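Local coordinates for N-acetylmuramoyl-L-alanine amidase (Clostridium intestinale URNW, PDB 6SRT), which probably cleaves the amide bond between N-acetylmuramic acid and L-alanine in bacterial peptidoglycan as a zinc-dependent endolysin of the Amidase_2 family, at residues H47-N52 / G105-G110; N53-K58 / Y76-G81; N111-Y116 / Q149-G154. One frame throughout, in Å; residues are numbered along the deposited sequence. Where two conformers were deposited one is given.

Interaction 1: residues H47-N52 / G105-G110; sequences HHTVDN and GIASEG. With ZN (zinc ion), chain B.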
ATOM      1  N   HIS A  47      -1.310  -5.094  -0.063  1.00  9.27           N
ATOM      2  CA  HIS A  47      -2.320  -5.400  -1.091  1.00  9.57           C
ATOM      3  C   HIS A  47      -1.672  -5.776  -2.410  1.00 10.06           C
ATOM      4  O   HIS A  47      -0.555  -5.358  -2.679  1.00 10.10           O
ATOM      5  CB  HIS A  47      -3.195  -4.201  -1.326  1.00  9.20           C
ATOM      6  CG  HIS A  47      -3.956  -3.732  -0.130  1.00  9.83           C
ATOM      7  ND1 HIS A  47      -5.208  -4.238   0.136  1.00 10.73           N
ATOM      8  CD2 HIS A  47      -3.665  -2.812   0.805  1.00 10.21           C
ATOM      9  CE1 HIS A  47      -5.675  -3.629   1.217  1.00 11.29           C
ATOM     10  NE2 HIS A  47      -4.732  -2.789   1.677  1.00 11.02           N
ATOM     11  N   HIS A  48      -2.436  -6.481  -3.232  1.00 10.31           N
ATOM     12  CA  HIS A  48      -2.138  -6.586  -4.675  1.00 10.88           C
ATOM     13  C   HIS A  48      -3.286  -5.969  -5.424  1.00 10.92           C
ATOM     14  O   HIS A  48      -4.370  -5.768  -4.894  1.00 12.46           O
ATOM     15  CB  HIS A  48      -1.815  -8.015  -5.114  1.00 10.64           C
ATOM     16  CG  HIS A  48      -2.894  -9.026  -5.152  1.00 11.08           C
ATOM     17  ND1 HIS A  48      -2.698 -10.258  -5.793  1.00 11.49           N
ATOM     18  CD2 HIS A  48      -4.160  -8.989  -4.680  1.00 11.59           C
ATOM     19  CE1 HIS A  48      -3.793 -10.944  -5.673  1.00 11.66           C
ATOM     20  NE2 HIS A  48      -4.722 -10.196  -5.023  1.00 11.60           N
ATOM     21  N   THR A  49      -3.033  -5.636  -6.680  1.00 10.95           N
ATOM     22  CA  THR A  49      -4.030  -4.987  -7.512  1.00 11.23           C
ATOM     23  C   THR A  49      -4.881  -5.939  -8.322  1.00 12.17           C
ATOM     24  O   THR A  49      -5.921  -5.509  -8.845  1.00 13.08           O
ATOM     25  CB  THR A  49      -3.375  -3.999  -8.472  1.00 11.56           C
ATOM     26  OG1 THR A  49      -2.425  -4.686  -9.304  1.00 12.44           O
ATOM     27  CG2 THR A  49      -2.670  -2.875  -7.757  1.00 13.56           C
ATOM     28  N   VAL A  50      -4.467  -7.172  -8.470  1.00 12.42           N
ATOM     29  CA  VAL A  50      -5.040  -8.206  -9.337  1.00 12.76           C
ATOM     30  C   VAL A  50      -4.765  -7.874 -10.806  1.00 12.92           C
ATOM     31  O   VAL A  50      -4.083  -8.625 -11.471  1.00 15.41           O
ATOM     32  CB  VAL A  50      -6.517  -8.509  -9.072  1.00 14.64           C
ATOM     33  CG1 VAL A  50      -7.004  -9.634  -9.974  1.00 17.74           C
ATOM     34  CG2 VAL A  50      -6.749  -8.861  -7.612  1.00 16.15           C
ATOM     35  N   ASP A  51      -5.323  -6.808 -11.299  1.00 12.72           N
ATOM     36  CA  ASP A  51      -5.064  -6.366 -12.655  1.00 13.67           C
ATOM     37  C   ASP A  51      -3.672  -5.752 -12.765  1.00 13.05           C
ATOM     38  O   ASP A  51      -3.198  -5.087 -11.883  1.00 14.96           O
ATOM     39  CB  ASP A  51      -6.093  -5.333 -13.079  1.00 17.02           C
ATOM     40  CG  ASP A  51      -7.537  -5.859 -13.115  1.00 21.58           C
ATOM     41  OD1 ASP A  51      -7.756  -7.021 -13.424  1.00 24.57           O
ATOM     42  OD2 ASP A  51      -8.403  -5.111 -12.810  1.00 42.18           O
ATOM     43  N   ASN A  52      -3.020  -6.054 -13.873  1.00 13.68           N
ATOM     44  CA  ASN A  52      -1.741  -5.490 -14.320  1.00 14.55           C
ATOM     45  C   ASN A  52      -1.949  -4.303 -15.272  1.00 15.62           C
ATOM     46  O   ASN A  52      -3.047  -4.055 -15.697  1.00 20.09           O
ATOM     47  CB  ASN A  52      -0.852  -6.576 -14.894  1.00 14.42           C
ATOM     48  CG  ASN A  52      -0.246  -7.437 -13.825  1.00 15.34           C
ATOM     49  OD1 ASN A  52       0.471  -6.969 -12.994  1.00 18.52           O
ATOM     50  ND2 ASN A  52      -0.545  -8.720 -13.846  1.00 16.89           N
ATOM     51  N   GLY A 105      -1.896   1.660   3.672  1.00  9.10           N
ATOM     52  CA  GLY A 105      -2.154   0.643   2.634  1.00  9.38           C
ATOM     53  C   GLY A 105      -1.136   0.758   1.531  1.00  9.25           C
ATOM     54  O   GLY A 105      -0.968   1.818   0.897  1.00 10.61           O
ATOM     55  N   ILE A 106      -0.384  -0.329   1.264  1.00  8.55           N
ATOM     56  CA  ILE A 106       0.658  -0.408   0.219  1.00  9.45           C
ATOM     57  C   ILE A 106       0.233  -1.455  -0.765  1.00  9.26           C
ATOM     58  O   ILE A 106       0.158  -2.631  -0.399  1.00 10.23           O
ATOM     59  CB  ILE A 106       2.020  -0.741   0.804  1.00  9.94           C
ATOM     60  CG1 ILE A 106       2.481   0.272   1.875  1.00 11.34           C
ATOM     61  CG2 ILE A 106       3.045  -0.845  -0.330  1.00 11.65           C
ATOM     62  CD1 ILE A 106       3.746  -0.104   2.577  1.00 11.70           C
ATOM     63  N   ALA A 107      -0.049  -1.046  -1.988  1.00  8.75           N
ATOM     64  CA  ALA A 107      -0.425  -1.955  -3.058  1.00  9.43           C
ATOM     65  C   ALA A 107       0.757  -2.187  -3.969  1.00  9.28           C
ATOM     66  O   ALA A 107       1.475  -1.246  -4.300  1.00 11.34           O
ATOM     67  CB  ALA A 107      -1.565  -1.414  -3.856  1.00 10.69           C
ATOM     68  N   SER A 108       0.874  -3.406  -4.461  1.00  9.89           N
ATOM     69  CA  SER A 108       1.853  -3.854  -5.468  1.00 10.46           C
ATOM     70  C   SER A 108       1.120  -4.303  -6.695  1.00 10.69           C
ATOM     71  O   SER A 108       0.156  -5.066  -6.614  1.00 10.55           O
ATOM     72  CB  SER A 108       2.741  -4.931  -4.910  1.00 11.38           C
ATOM     73  OG  SER A 108       3.547  -4.487  -3.821  1.00 12.55           O
ATOM     74  N   GLU A 109       1.588  -3.861  -7.850  1.00 11.05           N
ATOM     75  CA  GLU A 109       1.007  -4.210  -9.140  1.00 11.28           C
ATOM     76  C   GLU A 109       1.181  -5.691  -9.434  1.00 11.66           C
ATOM     77  O   GLU A 109       2.339  -6.151  -9.617  1.00 12.58           O
ATOM     78  CB  GLU A 109       1.714  -3.423 -10.236  1.00 12.08           C
ATOM     79  CG  GLU A 109       1.190  -3.651 -11.649  1.00 14.15           C
ATOM     80  CD  GLU A 109       1.916  -2.909 -12.733  1.00 16.66           C
ATOM     81  OE1 GLU A 109       2.950  -2.272 -12.474  1.00 16.09           O
ATOM     82  OE2 GLU A 109       1.370  -2.882 -13.842  1.00 24.91           O
ATOM     83  N   GLY A 110       0.089  -6.436  -9.584  1.00 11.79           N
ATOM     84  CA  GLY A 110       0.150  -7.867  -9.903  1.00 12.36           C
ATOM     85  C   GLY A 110      -0.978  -8.618  -9.277  1.00 11.04           C
ATOM     86  O   GLY A 110      -1.731  -8.108  -8.442  1.00 11.28           O
TER
HETATM   87 ZN    ZN B 201      -6.248  -5.777  -0.744  0.80 11.54          ZN
HETATM   88  O   HOH W   1       1.916  -4.675  -1.471  1.00 11.19           O
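H47 and H48 pair with A107 and S108 as neighbouring parallel strands. In the backbone bonding, H47 N donates to I106 O (2.9 Å) and its carbonyl takes the N-H of S108; T49 N adds a weak bond to S108 O as the strand ends. A water sits beside this pairing, donating to H47 O and I106 O and hydrogen-bonded to S108 OG.

Beyond the strands the two segments stay joined through a side chain. With chi1 at 59°, T49 OG1 stands between its own backbone N and carbonyl carbon, where it accepts from G110 N (3.1 Å, 166° at the hydrogen) and donates to D51 O (2.7 Å); the hydroxyl thereby ties the turn at 49-51 to the 105-110 segment. V50 N returns a bond to G110 O.

Van der Waals contacts fill the remainder. CB of H47 and CB of A107 meet at 4.1 Å on one face of the sheet. H48 CB presses on G110 O (3.3 Å), while its ring leads away and uses ND1 to accept from F112 N. N52 OD1 lies 3.2 Å from G110 CA and is also hydrogen-bonded to K79. G110 takes up backbone angles (phi 147°) that suit glycine.

The metal bond is made by the first strand: H47 ND1 binds the zinc ion at 2.1 Å, beside H144 and C152, and its NE2 is hydrogen-bonded to H95, which probably steadies the ring. A zinc-binding histidine near the end of a central parallel strand is characteristic of the Amidase_2/PGRP fold.

Interaction 2: residues N53-K58 / Y76-G81; sequences NMTPQK and YIRKDG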
ATOM      1  N   ASN A  53      -0.897  -3.601 -15.670  0.50 19.14           N
ATOM      2  CA  ASN A  53      -0.990  -2.490 -16.654  0.50 19.87           C
ATOM      3  C   ASN A  53      -1.555  -1.228 -16.021  0.50 18.64           C
ATOM      4  O   ASN A  53      -1.694  -0.353 -16.834  0.50 18.53           O
ATOM      5  CB  ASN A  53      -1.804  -2.815 -17.930  0.50 16.60           C
ATOM      6  CG  ASN A  53      -0.982  -3.683 -18.847  0.50 18.62           C
ATOM      7  OD1 ASN A  53       0.111  -4.072 -18.448  0.50 24.13           O
ATOM      8  ND2 ASN A  53      -1.482  -4.027 -20.016  0.50 18.53           N
ATOM      9  N   MET A  54      -1.864  -1.133 -14.697  1.00 15.73           N
ATOM     10  CA  MET A  54      -2.656  -0.019 -14.188  1.00 18.41           C
ATOM     11  C   MET A  54      -1.740   1.097 -13.728  1.00 15.26           C
ATOM     12  O   MET A  54      -0.806   0.942 -12.933  1.00 16.18           O
ATOM     13  CB  MET A  54      -3.659  -0.360 -13.118  1.00 26.84           C
ATOM     14  CG  MET A  54      -4.822  -1.181 -13.724  1.00 22.87           C
ATOM     15  SD  MET A  54      -6.119  -1.295 -12.522  1.00 29.72           S
ATOM     16  CE  MET A  54      -5.176  -2.015 -11.242  1.00 20.12           C
ATOM     17  N   THR A  55      -2.022   2.292 -14.235  1.00 17.20           N
ATOM     18  CA  THR A  55      -1.412   3.516 -13.716  1.00 16.23           C
ATOM     19  C   THR A  55      -2.068   3.841 -12.379  1.00 14.72           C
ATOM     20  O   THR A  55      -3.184   3.442 -12.085  1.00 15.08           O
ATOM     21  CB  THR A  55      -1.616   4.695 -14.657  1.00 18.18           C
ATOM     22  OG1 THR A  55      -3.017   4.866 -14.851  1.00 20.61           O
ATOM     23  CG2 THR A  55      -0.931   4.430 -15.992  1.00 21.13           C
ATOM     24  N   PRO A  56      -1.453   4.693 -11.527  1.00 14.44           N
ATOM     25  CA  PRO A  56      -2.128   5.192 -10.350  1.00 13.57           C
ATOM     26  C   PRO A  56      -3.408   5.955 -10.691  1.00 14.74           C
ATOM     27  O   PRO A  56      -4.379   5.876  -9.961  1.00 13.74           O
ATOM     28  CB  PRO A  56      -1.050   6.047  -9.621  1.00 16.08           C
ATOM     29  CG  PRO A  56      -0.016   6.364 -10.676  1.00 15.91           C
ATOM     30  CD  PRO A  56      -0.069   5.206 -11.628  1.00 15.24           C
ATOM     31  N   GLN A  57      -3.411   6.663 -11.836  1.00 15.09           N
ATOM     32  CA  GLN A  57      -4.630   7.384 -12.231  1.00 16.21           C
ATOM     33  C   GLN A  57      -5.769   6.403 -12.563  1.00 15.17           C
ATOM     34  O   GLN A  57      -6.951   6.711 -12.239  1.00 17.27           O
ATOM     35  CB  GLN A  57      -4.342   8.300 -13.412  1.00 19.51           C
ATOM     36  CG  GLN A  57      -3.360   9.434 -13.116  1.00 23.40           C
ATOM     37  CD  GLN A  57      -1.899   9.102 -13.287  1.00 20.69           C
ATOM     38  OE1 GLN A  57      -1.518   7.922 -13.530  1.00 20.29           O
ATOM     39  NE2 GLN A  57      -1.055  10.144 -13.281  1.00 27.98           N
ATOM     40  N   LYS A  58      -5.477   5.242 -13.153  1.00 16.53           N
ATOM     41  CA  LYS A  58      -6.517   4.236 -13.418  1.00 17.18           C
ATOM     42  C   LYS A  58      -7.078   3.699 -12.113  1.00 15.14           C
ATOM     43  O   LYS A  58      -8.275   3.507 -11.987  1.00 16.69           O
ATOM     44  CB  LYS A  58      -5.977   3.116 -14.306  1.00 19.65           C
ATOM     45  CG  LYS A  58      -7.037   2.093 -14.612  1.00 24.63           C
ATOM     46  CD  LYS A  58      -8.073   2.601 -15.609  1.00 33.20           C
ATOM     47  CE  LYS A  58      -8.852   1.492 -16.285  1.00 47.55           C
ATOM     48  NZ  LYS A  58      -9.984   2.096 -17.019  1.00 59.21           N
ATOM     49  N   TYR A  76       1.528   2.901  -4.109  1.00 10.65           N
ATOM     50  CA  TYR A  76       1.347   1.895  -5.190  1.00 10.13           C
ATOM     51  C   TYR A  76       2.710   1.653  -5.840  1.00 11.19           C
ATOM     52  O   TYR A  76       3.320   2.618  -6.338  1.00 12.62           O
ATOM     53  CB  TYR A  76       0.315   2.430  -6.193  1.00 11.32           C
ATOM     54  CG  TYR A  76       0.188   1.613  -7.443  1.00 12.60           C
ATOM     55  CD1 TYR A  76       0.091   0.228  -7.397  1.00 11.85           C
ATOM     56  CD2 TYR A  76       0.103   2.206  -8.700  1.00 12.90           C
ATOM     57  CE1 TYR A  76      -0.014  -0.526  -8.560  1.00 12.15           C
ATOM     58  CE2 TYR A  76      -0.043   1.486  -9.866  1.00 12.94           C
ATOM     59  CZ  TYR A  76      -0.165   0.118  -9.794  1.00 13.30           C
ATOM     60  OH  TYR A  76      -0.300  -0.666 -10.903  1.00 14.44           O
ATOM     61  N   ILE A  77       3.141   0.418  -5.809  1.00 11.06           N
ATOM     62  CA  ILE A  77       4.476   0.015  -6.279  1.00 10.94           C
ATOM     63  C   ILE A  77       4.277  -0.737  -7.571  1.00 10.90           C
ATOM     64  O   ILE A  77       3.766  -1.905  -7.570  1.00 11.70           O
ATOM     65  CB  ILE A  77       5.246  -0.787  -5.234  1.00 12.36           C
ATOM     66  CG1 ILE A  77       5.263  -0.049  -3.895  1.00 11.38           C
ATOM     67  CG2 ILE A  77       6.625  -1.050  -5.772  1.00 12.65           C
ATOM     68  CD1 ILE A  77       5.996  -0.765  -2.836  1.00 12.88           C
ATOM     69  N   ARG A  78       4.732  -0.204  -8.689  1.00 12.02           N
ATOM     70  CA  ARG A  78       4.630  -0.853 -10.014  1.00 12.40           C
ATOM     71  C   ARG A  78       5.749  -1.869 -10.181  1.00 13.67           C
ATOM     72  O   ARG A  78       6.700  -1.962  -9.383  1.00 13.86           O
ATOM     73  CB  ARG A  78       4.564   0.221 -11.095  1.00 14.67           C
ATOM     74  CG  ARG A  78       3.236   0.967 -11.040  1.00 15.67           C
ATOM     75  CD  ARG A  78       2.872   1.584 -12.380  1.00 16.42           C
ATOM     76  NE  ARG A  78       2.535   0.546 -13.315  1.00 17.25           N
ATOM     77  CZ  ARG A  78       2.026   0.737 -14.526  1.00 18.90           C
ATOM     78  NH1 ARG A  78       1.952   1.954 -15.031  1.00 17.82           N
ATOM     79  NH2 ARG A  78       1.756  -0.306 -15.272  1.00 20.70           N
ATOM     80  N   LYS A  79       5.617  -2.674 -11.230  1.00 13.93           N
ATOM     81  CA  LYS A  79       6.543  -3.801 -11.468  1.00 14.81           C
ATOM     82  C   LYS A  79       7.983  -3.349 -11.578  1.00 14.93           C
ATOM     83  O   LYS A  79       8.865  -4.132 -11.149  1.00 15.98           O
ATOM     84  CB  LYS A  79       6.098  -4.601 -12.703  1.00 19.39           C
ATOM     85  CG  LYS A  79       4.898  -5.536 -12.372  1.00 20.63           C
ATOM     86  CD  LYS A  79       4.686  -6.515 -13.377  1.00 28.48           C
ATOM     87  CE  LYS A  79       3.529  -7.434 -13.275  1.00 23.87           C
ATOM     88  NZ  LYS A  79       3.076  -7.926 -11.983  1.00 18.69           N
ATOM     89  N   ASP A  80       8.231  -2.170 -12.087  1.00 16.27           N
ATOM     90  CA  ASP A  80       9.626  -1.677 -12.166  1.00 17.97           C
ATOM     91  C   ASP A  80      10.155  -1.133 -10.853  1.00 16.54           C
ATOM     92  O   ASP A  80      11.271  -0.640 -10.850  1.00 18.29           O
ATOM     93  CB  ASP A  80       9.754  -0.703 -13.341  1.00 20.79           C
ATOM     94  CG  ASP A  80       9.022   0.599 -13.128  1.00 23.62           C
ATOM     95  OD1 ASP A  80       8.440   0.794 -12.034  1.00 21.22           O
ATOM     96  OD2 ASP A  80       9.191   1.454 -14.019  1.00 32.81           O
ATOM     97  N   GLY A  81       9.390  -1.187  -9.783  1.00 15.60           N
ATOM     98  CA  GLY A  81       9.791  -0.713  -8.454  1.00 14.22           C
ATOM     99  C   GLY A  81       9.386   0.726  -8.201  1.00 14.14           C
ATOM    100  O   GLY A  81       9.586   1.183  -7.073  1.00 15.15           O
TER
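Y76 and R78 converge on a single carbonyl, that of M54. The phenol reaches it from strand 75-77: CG is anti to the backbone N (chi1 171°), and OH donates to M54 O at 2.6 Å. The carbonyl oxygen lies at the edge of the Y76 ring, in its plane, while the hydroxyl is tilted about 21° from the carbonyl plane.

R78 meets the same oxygen quite differently. M54 O sits over the centre of one guanidinium face, 3.3 Å from CZ, and is not hydrogen-bonded to NE. The chain bends at chi3 (70°), laying the flat group over the carbonyl; NE forms a salt bridge with E109, whose charge probably helps hold the guanidinium in place. NH2 also approaches the backbone at N53 C (3.5 Å), and T55 CG2 runs alongside R78, 3.9 Å from NH1.

These contacts join the start of helix 56-65 to the end of strand 75-77, where R78 to G81 form a type I beta turn leading to antiparallel strand 83-85. Strand 43-48, this helix and strand 75-77 make a beta-alpha-beta crossover passing over strand 103-108. T55 is the helix N-cap: its OG1 accepts from K58 N (3.0 Å), and this leaves CG2 beside R78. In the first helical turn P56 crosses the tyrosine side chain at about a right angle, with its CB 4.1 Å from Y76 CD2; Y84 and Y29 also touch the proline.

M54 adds its CB, 4.0 Å from Y76 OH, and its side chain also packs on I59 and I62.

Interaction 3: residues N111-Y116 / Q149-G154; sequences NFNEEY and QTECPG. With ZN (zinc ion), chain B.
F112 and N113 pack against P153 and G154, mostly through side chain against backbone. P153 O lies at the edge of the F112 ring, in its plane, 3.4 Å from CB and 3.5 Å from CD2. The ring itself leads away from this loop to V117 and F157. G154, with no side chain, lets its backbone come up to F112 and N113, and N113 OD1 is 3.4 Å from G154 CA.

A single, weak hydrogen bond crosses between side chains: N113 ND2 donates to E151 OE1 at 3.2 Å, with the amide and carboxylate planes 70° apart. The other end of the amide, OD1, accepts from N155 N.

Both loops carry side-chain turns. N111 OD1 accepts from N113 N, an Asx turn, and T150 OG1 accepts from C152 N (3.0 Å, 165° at the hydrogen), an ST turn. The second leads straight into the metal site of the Amidase_2 fold, in which C152 SG binds the zinc ion at 2.3 Å alongside H47 and H144. The sulfur is carried there by a chi1 of 173°, which sets SG anti to the backbone N.

G154 N bonds back to E151 O (2.8 Å), closing a turn over E151-G154 that holds the ligand C152 and the cis peptide before P153; with the cis proline at its third position it fits a type VI beta turn.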
ATOM      1  N   ASN A 111      -1.089  -9.863  -9.741  1.00 11.49           N
ATOM      2  CA  ASN A 111      -1.995 -10.855  -9.149  1.00 10.78           C
ATOM      3  C   ASN A 111      -1.077 -11.935  -8.573  1.00 10.49           C
ATOM      4  O   ASN A 111      -0.643 -12.837  -9.319  1.00 11.84           O
ATOM      5  CB  ASN A 111      -2.919 -11.474 -10.196  1.00 11.72           C
ATOM      6  CG  ASN A 111      -3.754 -12.563  -9.610  1.00 12.15           C
ATOM      7  OD1 ASN A 111      -3.628 -12.902  -8.424  1.00 12.83           O
ATOM      8  ND2 ASN A 111      -4.532 -13.225 -10.445  1.00 14.33           N
ATOM      9  N   PHE A 112      -0.805 -11.853  -7.272  1.00 11.13           N
ATOM     10  CA  PHE A 112       0.192 -12.780  -6.694  1.00 10.87           C
ATOM     11  C   PHE A 112      -0.383 -14.149  -6.377  1.00 12.88           C
ATOM     12  O   PHE A 112       0.368 -14.960  -5.834  1.00 13.89           O
ATOM     13  CB  PHE A 112       1.024 -12.124  -5.589  1.00 11.65           C
ATOM     14  CG  PHE A 112       1.657 -10.864  -6.110  1.00 11.18           C
ATOM     15  CD1 PHE A 112       2.616 -10.860  -7.100  1.00 11.67           C
ATOM     16  CD2 PHE A 112       1.238  -9.644  -5.634  1.00 12.44           C
ATOM     17  CE1 PHE A 112       3.108  -9.705  -7.655  1.00 12.74           C
ATOM     18  CE2 PHE A 112       1.708  -8.461  -6.150  1.00 13.33           C
ATOM     19  CZ  PHE A 112       2.647  -8.502  -7.138  1.00 13.84           C
ATOM     20  N   ASN A 113      -1.615 -14.444  -6.798  1.00 12.33           N
ATOM     21  CA  ASN A 113      -2.013 -15.865  -6.917  1.00 13.17           C
ATOM     22  C   ASN A 113      -1.345 -16.541  -8.096  1.00 13.66           C
ATOM     23  O   ASN A 113      -1.303 -17.745  -8.061  1.00 16.49           O
ATOM     24  CB  ASN A 113      -3.517 -15.940  -7.118  1.00 14.48           C
ATOM     25  CG  ASN A 113      -4.273 -15.677  -5.853  1.00 16.87           C
ATOM     26  OD1 ASN A 113      -3.788 -15.802  -4.729  1.00 17.18           O
ATOM     27  ND2 ASN A 113      -5.541 -15.356  -6.010  1.00 22.87           N
ATOM     28  N   GLU A 114      -0.775 -15.796  -9.033  0.50 12.41           N
ATOM     29  CA  GLU A 114      -0.295 -16.310 -10.344  0.50 12.80           C
ATOM     30  C   GLU A 114       1.076 -15.785 -10.765  0.50 13.97           C
ATOM     31  O   GLU A 114       1.593 -16.231 -11.846  0.50 13.34           O
ATOM     32  CB  GLU A 114      -1.237 -15.882 -11.472  0.50 13.85           C
ATOM     33  CG  GLU A 114      -2.549 -16.625 -11.463  0.50 15.27           C
ATOM     34  CD  GLU A 114      -3.339 -16.488 -12.755  0.50 11.10           C
ATOM     35  OE1 GLU A 114      -2.716 -16.002 -13.735  0.50 13.19           O
ATOM     36  OE2 GLU A 114      -4.577 -16.827 -12.744  0.50 13.96           O
ATOM     37  N   GLU A 115       1.574 -14.839  -9.987  0.50 16.16           N
ATOM     38  CA  GLU A 115       2.779 -14.031 -10.282  0.50 15.89           C
ATOM     39  C   GLU A 115       3.601 -14.021  -8.990  0.50 14.83           C
ATOM     40  O   GLU A 115       3.024 -14.273  -7.923  0.50 13.95           O
ATOM     41  CB  GLU A 115       2.411 -12.597 -10.697  0.50 12.74           C
ATOM     42  CG  GLU A 115       1.604 -12.437 -12.008  0.50 12.93           C
ATOM     43  CD  GLU A 115       1.647 -10.941 -12.345  0.50 20.00           C
ATOM     44  OE1 GLU A 115       2.425 -10.558 -13.202  0.50 20.51           O
ATOM     45  OE2 GLU A 115       1.002 -10.110 -11.676  0.50 15.22           O
ATOM     46  N   TYR A 116       4.876 -13.641  -9.105  1.00 14.11           N
ATOM     47  CA  TYR A 116       5.698 -13.277  -7.962  1.00 13.84           C
ATOM     48  C   TYR A 116       6.039 -11.817  -8.073  1.00 13.11           C
ATOM     49  O   TYR A 116       6.104 -11.245  -9.168  1.00 14.22           O
ATOM     50  CB  TYR A 116       6.980 -14.090  -7.945  1.00 17.01           C
ATOM     51  CG  TYR A 116       6.741 -15.567  -7.734  1.00 17.64           C
ATOM     52  CD1 TYR A 116       6.713 -16.117  -6.480  1.00 21.11           C
ATOM     53  CD2 TYR A 116       6.432 -16.402  -8.796  1.00 21.50           C
ATOM     54  CE1 TYR A 116       6.414 -17.454  -6.280  1.00 21.87           C
ATOM     55  CE2 TYR A 116       6.193 -17.758  -8.625  1.00 23.45           C
ATOM     56  CZ  TYR A 116       6.093 -18.281  -7.341  1.00 26.81           C
ATOM     57  OH  TYR A 116       5.865 -19.635  -7.144  1.00 33.89           O
ATOM     58  N   GLN A 149     -11.782 -10.728   4.906  1.00 18.88           N
ATOM     59  CA  GLN A 149     -11.945 -11.941   4.106  1.00 17.73           C
ATOM     60  C   GLN A 149     -11.658 -11.594   2.638  1.00 16.61           C
ATOM     61  O   GLN A 149     -12.466 -10.930   1.975  1.00 20.33           O
ATOM     62  CB  GLN A 149     -13.318 -12.564   4.301  1.00 23.81           C
ATOM     63  CG  GLN A 149     -13.504 -13.823   3.466  1.00 30.95           C
ATOM     64  CD  GLN A 149     -14.922 -14.346   3.586  1.00 48.75           C
ATOM     65  OE1 GLN A 149     -15.638 -14.126   4.575  1.00 69.88           O
ATOM     66  NE2 GLN A 149     -15.351 -15.035   2.542  1.00 69.88           N
ATOM     67  N   THR A 150     -10.509 -12.029   2.121  1.00 16.43           N
ATOM     68  CA  THR A 150     -10.035 -11.744   0.760  1.00 15.91           C
ATOM     69  C   THR A 150      -8.881 -12.676   0.496  1.00 15.25           C
ATOM     70  O   THR A 150      -8.214 -13.163   1.419  1.00 16.49           O
ATOM     71  CB  THR A 150      -9.630 -10.278   0.619  1.00 15.35           C
ATOM     72  OG1 THR A 150      -9.188 -10.104  -0.727  1.00 15.17           O
ATOM     73  CG2 THR A 150      -8.577  -9.797   1.621  1.00 15.70           C
ATOM     74  N   GLU A 151      -8.572 -12.885  -0.759  1.00 15.44           N
ATOM     75  CA  GLU A 151      -7.305 -13.576  -1.150  1.00 16.03           C
ATOM     76  C   GLU A 151      -6.183 -12.552  -1.245  1.00 14.35           C
ATOM     77  O   GLU A 151      -5.005 -12.967  -1.352  1.00 15.45           O
ATOM     78  CB  GLU A 151      -7.504 -14.254  -2.494  1.00 19.62           C
ATOM     79  CG  GLU A 151      -8.586 -15.328  -2.532  1.00 26.10           C
ATOM     80  CD  GLU A 151      -8.443 -16.351  -3.668  1.00 37.50           C
ATOM     81  OE1 GLU A 151      -8.432 -15.917  -4.808  1.00 52.20           O
ATOM     82  OE2 GLU A 151      -8.374 -17.544  -3.384  1.00 61.39           O
ATOM     83  N   CYS A 152      -6.445 -11.250  -1.289  1.00 12.54           N
ATOM     84  CA  CYS A 152      -5.404 -10.226  -1.400  1.00 11.72           C
ATOM     85  C   CYS A 152      -4.476 -10.331  -0.196  1.00 12.18           C
ATOM     86  O   CYS A 152      -4.963 -10.461   0.956  1.00 12.51           O
ATOM     87  CB  CYS A 152      -6.079  -8.897  -1.463  1.00 12.08           C
ATOM     88  SG  CYS A 152      -4.934  -7.506  -1.399  1.00 12.82           S
ATOM     89  N   PRO A 153      -3.131 -10.275  -0.334  1.00 11.82           N
ATOM     90  CA  PRO A 153      -2.352  -9.858  -1.541  1.00 11.76           C
ATOM     91  C   PRO A 153      -1.828 -10.991  -2.416  1.00 11.91           C
ATOM     92  O   PRO A 153      -0.839 -10.775  -3.113  1.00 12.06           O
ATOM     93  CB  PRO A 153      -1.237  -9.080  -0.871  1.00 11.24           C
ATOM     94  CG  PRO A 153      -0.937  -9.869   0.343  1.00 11.68           C
ATOM     95  CD  PRO A 153      -2.296 -10.231   0.865  1.00 11.71           C
ATOM     96  N   GLY A 154      -2.515 -12.136  -2.377  1.00 12.33           N
ATOM     97  CA  GLY A 154      -2.188 -13.236  -3.276  1.00 12.99           C
ATOM     98  C   GLY A 154      -1.261 -14.256  -2.654  1.00 13.32           C
ATOM     99  O   GLY A 154      -0.430 -13.948  -1.793  1.00 13.14           O
TER
HETATM  100 ZN    ZN B 201      -6.248  -5.777  -0.744  0.80 11.54          ZN

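Interaction 1 is the buried centre, where two parallel strands pair by backbone bonds; interaction 2, partly buried, ties a helix start to the neighbouring strand 75-77 through a tyrosine, an arginine and one carbonyl. They meet in the sheet, A107 and E109 bonding with I77. Interaction 3, also buried though farthest from the chain's centre, joins two loops without regular structure, more by van der Waals contact than by hydrogen bonds, yet shares the zinc ion with interaction 1: H47 comes from a strand, C152 from a loop. H48 N also lies against C152 SG. Farther out, K79 hydrogen-bonds N52 of interaction 1 and, in one conformer of E115, makes a salt bridge to interaction 3.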